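Enoyl-CoA hydratase (Mycolicibacterium smegmatis, PDB 7MCM) probably hydrates the double bond of trans-2-enoyl-CoA thioesters to (3S)-3-hydroxyacyl-CoA, a step of fatty acid oxidation, as a hexamer of the crotonase family. Local coordinates at residues B[10-14]-B[15-19]; B[219-222]-B[223-227]. All blocks are in the same frame, centred on the assembly; numbering follows the deposited sequence.

How the contacts relate
Contact 1 comes first along the chain: residues 10-19 form the tip of the hairpin made by strands 8-13 and 16-21, at one margin of the six-stranded sheet. Contact 2 follows some 200 residues later, within helix 213-226, near the C-terminal end of the modelled chain. Their centres are 23 Å apart and their nearest atoms about 9 Å, so they do not touch. Each lies well away from the middle of the chain, at 15 and 16 Å. Both belong to the crotonase-like family region, but their settings differ: no other subunit reaches contact 1, whereas two neighbouring subunits meet contact 2, which thereby ties the fold into the hexamer.

Contact 1. Residues B[10-14]-B[15-19]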
loop_
_atom_site.group_PDB
_atom_site.type_symbol
_atom_site.label_atom_id
_atom_site.label_comp_id
_atom_site.label_asym_id
_atom_site.label_seq_id
_atom_site.Cartn_x
_atom_site.Cartn_y
_atom_site.Cartn_z
ATOM N N ILE B 10 -30.703 20.831 9.655
ATOM C CA ILE B 10 -30.060 21.160 8.390
ATOM C C ILE B 10 -30.596 22.496 7.899
ATOM O O ILE B 10 -31.801 22.642 7.670
ATOM C CB ILE B 10 -30.241 20.049 7.349
ATOM C CG1 ILE B 10 -29.540 18.780 7.856
ATOM C CG2 ILE B 10 -29.618 20.463 6.031
ATOM C CD1 ILE B 10 -29.741 17.574 6.994
ATOM N N ASP B 11 -29.701 23.482 7.800
ATOM C CA ASP B 11 -29.994 24.827 7.314
ATOM C C ASP B 11 -29.243 25.044 6.011
ATOM O O ASP B 11 -28.113 24.578 5.867
ATOM C CB ASP B 11 -29.533 25.896 8.312
ATOM C CG ASP B 11 -30.234 25.798 9.649
ATOM O OD1 ASP B 11 -31.439 25.478 9.669
ATOM O OD2 ASP B 11 -29.571 26.035 10.682
ATOM N N ARG B 12 -29.858 25.724 5.054
ATOM C CA ARG B 12 -29.152 26.073 3.826
ATOM C C ARG B 12 -29.082 27.580 3.642
ATOM O O ARG B 12 -30.079 28.282 3.825
ATOM C CB ARG B 12 -29.791 25.458 2.590
ATOM C CG ARG B 12 -28.941 25.687 1.334
ATOM C CD ARG B 12 -29.577 25.021 0.155
ATOM N NE ARG B 12 -29.852 23.636 0.510
ATOM C CZ ARG B 12 -30.561 22.795 -0.228
ATOM N NH1 ARG B 12 -31.085 23.165 -1.387
ATOM N NH2 ARG B 12 -30.750 21.553 0.210
ATOM N N ALA B 13 -27.906 28.062 3.225
ATOM C CA ALA B 13 -27.688 29.469 2.864
ATOM C C ALA B 13 -26.895 29.468 1.559
ATOM O O ALA B 13 -25.661 29.410 1.569
ATOM C CB ALA B 13 -26.954 30.221 3.973
ATOM N N GLY B 14 -27.601 29.497 0.433
ATOM C CA GLY B 14 -26.949 29.472 -0.866
ATOM C C GLY B 14 -26.357 28.108 -1.158
ATOM O O GLY B 14 -27.086 27.112 -1.187
ATOM N N ARG B 15 -25.040 28.035 -1.338
ATOM C CA ARG B 15 -24.359 26.766 -1.563
ATOM C C ARG B 15 -23.771 26.177 -0.285
ATOM O O ARG B 15 -23.031 25.186 -0.346
ATOM C CB ARG B 15 -23.268 26.932 -2.617
ATOM C CG ARG B 15 -23.734 27.747 -3.800
ATOM C CD ARG B 15 -22.753 27.691 -4.947
ATOM N NE ARG B 15 -23.123 26.603 -5.843
ATOM C CZ ARG B 15 -23.612 26.767 -7.063
ATOM N NH1 ARG B 15 -23.782 27.975 -7.584
ATOM N NH2 ARG B 15 -23.972 25.697 -7.768
ATOM N N VAL B 16 -24.091 26.747 0.870
ATOM C CA VAL B 16 -23.546 26.295 2.144
ATOM C C VAL B 16 -24.683 25.738 2.983
ATOM O O VAL B 16 -25.667 26.437 3.245
ATOM C CB VAL B 16 -22.832 27.440 2.880
ATOM C CG1 VAL B 16 -22.243 26.943 4.206
ATOM C CG2 VAL B 16 -21.748 28.036 1.994
ATOM N N GLN B 17 -24.530 24.498 3.439
ATOM C CA GLN B 17 -25.449 23.901 4.397
ATOM C C GLN B 17 -24.789 23.879 5.763
ATOM O O GLN B 17 -23.589 23.613 5.879
ATOM C CB GLN B 17 -25.838 22.469 4.020
ATOM C CG GLN B 17 -26.964 22.335 3.053
ATOM C CD GLN B 17 -27.392 20.893 2.875
ATOM O OE1 GLN B 17 -26.737 19.975 3.371
ATOM N NE2 GLN B 17 -28.480 20.683 2.145
ATOM N N THR B 18 -25.570 24.152 6.798
ATOM C CA THR B 18 -25.103 23.967 8.162
ATOM C C THR B 18 -25.841 22.787 8.772
ATOM O O THR B 18 -27.075 22.711 8.701
ATOM C CB THR B 18 -25.306 25.229 8.993
ATOM O OG1 THR B 18 -24.636 26.314 8.352
ATOM C CG2 THR B 18 -24.706 25.047 10.384
ATOM N N TRP B 19 -25.079 21.855 9.334
ATOM C CA TRP B 19 -25.608 20.714 10.072
ATOM C C TRP B 19 -25.318 20.960 11.544
ATOM O O TRP B 19 -24.152 21.090 11.931
ATOM C CB TRP B 19 -24.953 19.410 9.623
ATOM C CG TRP B 19 -25.090 19.087 8.165
ATOM C CD1 TRP B 19 -25.811 19.769 7.226
ATOM C CD2 TRP B 19 -24.481 17.986 7.483
ATOM N NE1 TRP B 19 -25.697 19.151 6.003
ATOM C CE2 TRP B 19 -24.883 18.054 6.136
ATOM C CE3 TRP B 19 -23.636 16.941 7.886
ATOM C CZ2 TRP B 19 -24.474 17.115 5.187
ATOM C CZ3 TRP B 19 -23.230 16.016 6.947
ATOM C CH2 TRP B 19 -23.638 16.112 5.610
HETATM O O HOH W 1 -28.140 23.879 11.124
#
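D11 and T18 form a hydrogen-bonded antiparallel pair: D11 N gives a nearly straight bond to T18 O (2.9 Å, 173°), and T18 N answers to D11 O at 2.7 Å. This is a beta hairpin closed by a type II' turn from A13 to V16. A13 N donates to V16 O at 2.8 Å, while the return bond from V16 N to A13 O is longer, 3.2 Å, with the donor well above the carbonyl plane. Glycine at G14 suits the positive phi of 72° there. A water spans D11 OD2 and T18 O on the face of the sheet that also carries A13 and V16; V16 packs on helix 197-209.

On the other face lie I10, R12, Q17 and W19. Q17 runs extended beyond CG, and its OE1 takes the indole N-H of W19, NE1, at 2.9 Å; the acceptor lies in the ring plane, and the bond puts OE1 toward the indole and NE2 toward R12. That NE2 comes near the edge of the R12 guanidinium, two donors meeting without a bond, and R12 is held instead by a salt bridge to D49. Strand 54-59 continues the sheet beyond 16-19, and helix 33-48 packs against I10 and W19. I10 and W19 point the same way side by side, with I10 CG1 3.9 Å from W19 CD1.

Contact 2. Residues B[219-222]-B[223-227]; sequences AKRL and LLESR
The guanidinium of R221 and the carboxylate of E225, one helical turn apart, are tilted 50° against each other. E225 CA lies at the guanidinium edge, in its plane, while E225 OE1 approaches obliquely and forms a salt bridge with R221 NH2 at 3.1 Å. R221 sets out with CG anti to its own N (chi1 179°), then bends at chi2 and chi3, which carries its end back toward E225. R221 NE is buried with no partner in the model, and E225 OE2 turns to S233 of a third subunit.

Beneath them runs the alpha-helical ladder, with L223 N to A219 O and L224 N to K220 O both at 2.8 Å. L222 O accepts from S226 N at 3.1 Å; in one of its two modelled conformers S226 OG also reaches L222 O, at 2.9 Å and from the opposite face of the carbonyl plane.

Within the chain, L222 and E225 pack on helix 231-241, and K220 NZ makes a salt bridge with D129 and hydrogen bonds to the carbonyls of C105 and V107. A second subunit covers another side of helix 213-226: its W164 and R160 donate hydrogen bonds to the carbonyls of L223 and S226 respectively, and its L172, I149 and T171 pack on A219, L222 and L223.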
loop_
_atom_site.group_PDB
_atom_site.type_symbol
_atom_site.label_atom_id
_atom_site.label_comp_id
_atom_site.label_asym_id
_atom_site.label_seq_id
_atom_site.Cartn_x
_atom_site.Cartn_y
_atom_site.Cartn_z
ATOM N N ALA B 219 -11.937 18.428 -6.794
ATOM C CA ALA B 219 -10.735 18.678 -6.003
ATOM C C ALA B 219 -10.757 17.896 -4.693
ATOM O O ALA B 219 -9.732 17.345 -4.278
ATOM C CB ALA B 219 -10.582 20.170 -5.718
ATOM N N LYS B 220 -11.903 17.860 -4.008
ATOM C CA LYS B 220 -11.971 17.087 -2.769
ATOM C C LYS B 220 -11.757 15.604 -3.041
ATOM O O LYS B 220 -11.078 14.918 -2.272
ATOM C CB LYS B 220 -13.299 17.292 -2.051
ATOM C CG LYS B 220 -13.429 16.249 -0.939
ATOM C CD LYS B 220 -14.411 16.587 0.105
ATOM C CE LYS B 220 -14.387 15.518 1.197
ATOM N NZ LYS B 220 -15.428 15.823 2.200
ATOM N N ARG B 221 -12.343 15.092 -4.127
ATOM C CA ARG B 221 -12.128 13.700 -4.512
ATOM C C ARG B 221 -10.654 13.429 -4.772
ATOM O O ARG B 221 -10.135 12.371 -4.406
ATOM C CB ARG B 221 -12.965 13.369 -5.748
ATOM C CG ARG B 221 -12.804 11.944 -6.274
ATOM C CD ARG B 221 -13.169 10.872 -5.232
ATOM N NE ARG B 221 -11.969 10.247 -4.679
ATOM C CZ ARG B 221 -11.887 8.984 -4.281
ATOM N NH1 ARG B 221 -12.931 8.172 -4.334
ATOM N NH2 ARG B 221 -10.723 8.519 -3.831
ATOM N N LEU B 222 -9.968 14.372 -5.419
ATOM C CA LEU B 222 -8.531 14.239 -5.621
ATOM C C LEU B 222 -7.780 14.289 -4.299
ATOM O O LEU B 222 -6.856 13.501 -4.078
ATOM C CB LEU B 222 -8.040 15.346 -6.545
ATOM C CG LEU B 222 -7.754 14.926 -7.968
ATOM C CD1 LEU B 222 -7.060 16.070 -8.710
ATOM C CD2 LEU B 222 -6.936 13.657 -8.014
ATOM N N LEU B 223 -8.152 15.216 -3.408
ATOM C CA LEU B 223 -7.493 15.279 -2.102
ATOM C C LEU B 223 -7.696 13.994 -1.306
ATOM O O LEU B 223 -6.775 13.536 -0.617
ATOM C CB LEU B 223 -7.998 16.475 -1.300
ATOM C CG LEU B 223 -7.436 17.824 -1.752
ATOM C CD1 LEU B 223 -8.323 18.938 -1.242
ATOM C CD2 LEU B 223 -6.021 17.975 -1.250
ATOM N N LEU B 224 -8.902 13.415 -1.354
ATOM C CA LEU B 224 -9.137 12.139 -0.678
ATOM C C LEU B 224 -8.234 11.047 -1.228
ATOM O O LEU B 224 -7.672 10.253 -0.465
ATOM C CB LEU B 224 -10.598 11.711 -0.812
ATOM C CG LEU B 224 -11.629 12.377 0.098
ATOM C CD1 LEU B 224 -13.001 11.766 -0.127
ATOM C CD2 LEU B 224 -11.213 12.192 1.545
ATOM N N GLU B 225 -8.082 10.993 -2.552
ATOM C CA GLU B 225 -7.228 9.975 -3.158
ATOM C C GLU B 225 -5.778 10.104 -2.702
ATOM O O GLU B 225 -5.091 9.094 -2.505
ATOM C CB GLU B 225 -7.337 10.068 -4.683
ATOM C CG GLU B 225 -6.376 9.172 -5.434
ATOM C CD GLU B 225 -6.934 7.776 -5.607
ATOM O OE1 GLU B 225 -8.064 7.528 -5.136
ATOM O OE2 GLU B 225 -6.228 6.917 -6.175
ATOM N N SER B 226 -5.307 11.333 -2.480
ATOM C CA SER B 226 -3.901 11.539 -2.165
ATOM C C SER B 226 -3.527 11.065 -0.759
ATOM O O SER B 226 -2.343 10.798 -0.507
ATOM C CB SER B 226 -3.571 13.017 -2.359
ATOM O OG SER B 226 -4.017 13.462 -3.646
ATOM N N ARG B 227 -4.493 10.938 0.155
ATOM C CA ARG B 227 -4.154 10.495 1.509
ATOM C C ARG B 227 -3.533 9.110 1.517
ATOM O O ARG B 227 -2.706 8.808 2.383
ATOM C CB ARG B 227 -5.389 10.507 2.413
ATOM C CG ARG B 227 -6.042 11.861 2.491
ATOM C CD ARG B 227 -6.869 12.042 3.747
ATOM N NE ARG B 227 -8.174 11.393 3.697
ATOM C CZ ARG B 227 -9.185 11.703 4.499
ATOM N NH1 ARG B 227 -9.093 12.692 5.380
ATOM N NH2 ARG B 227 -10.312 10.997 4.426
#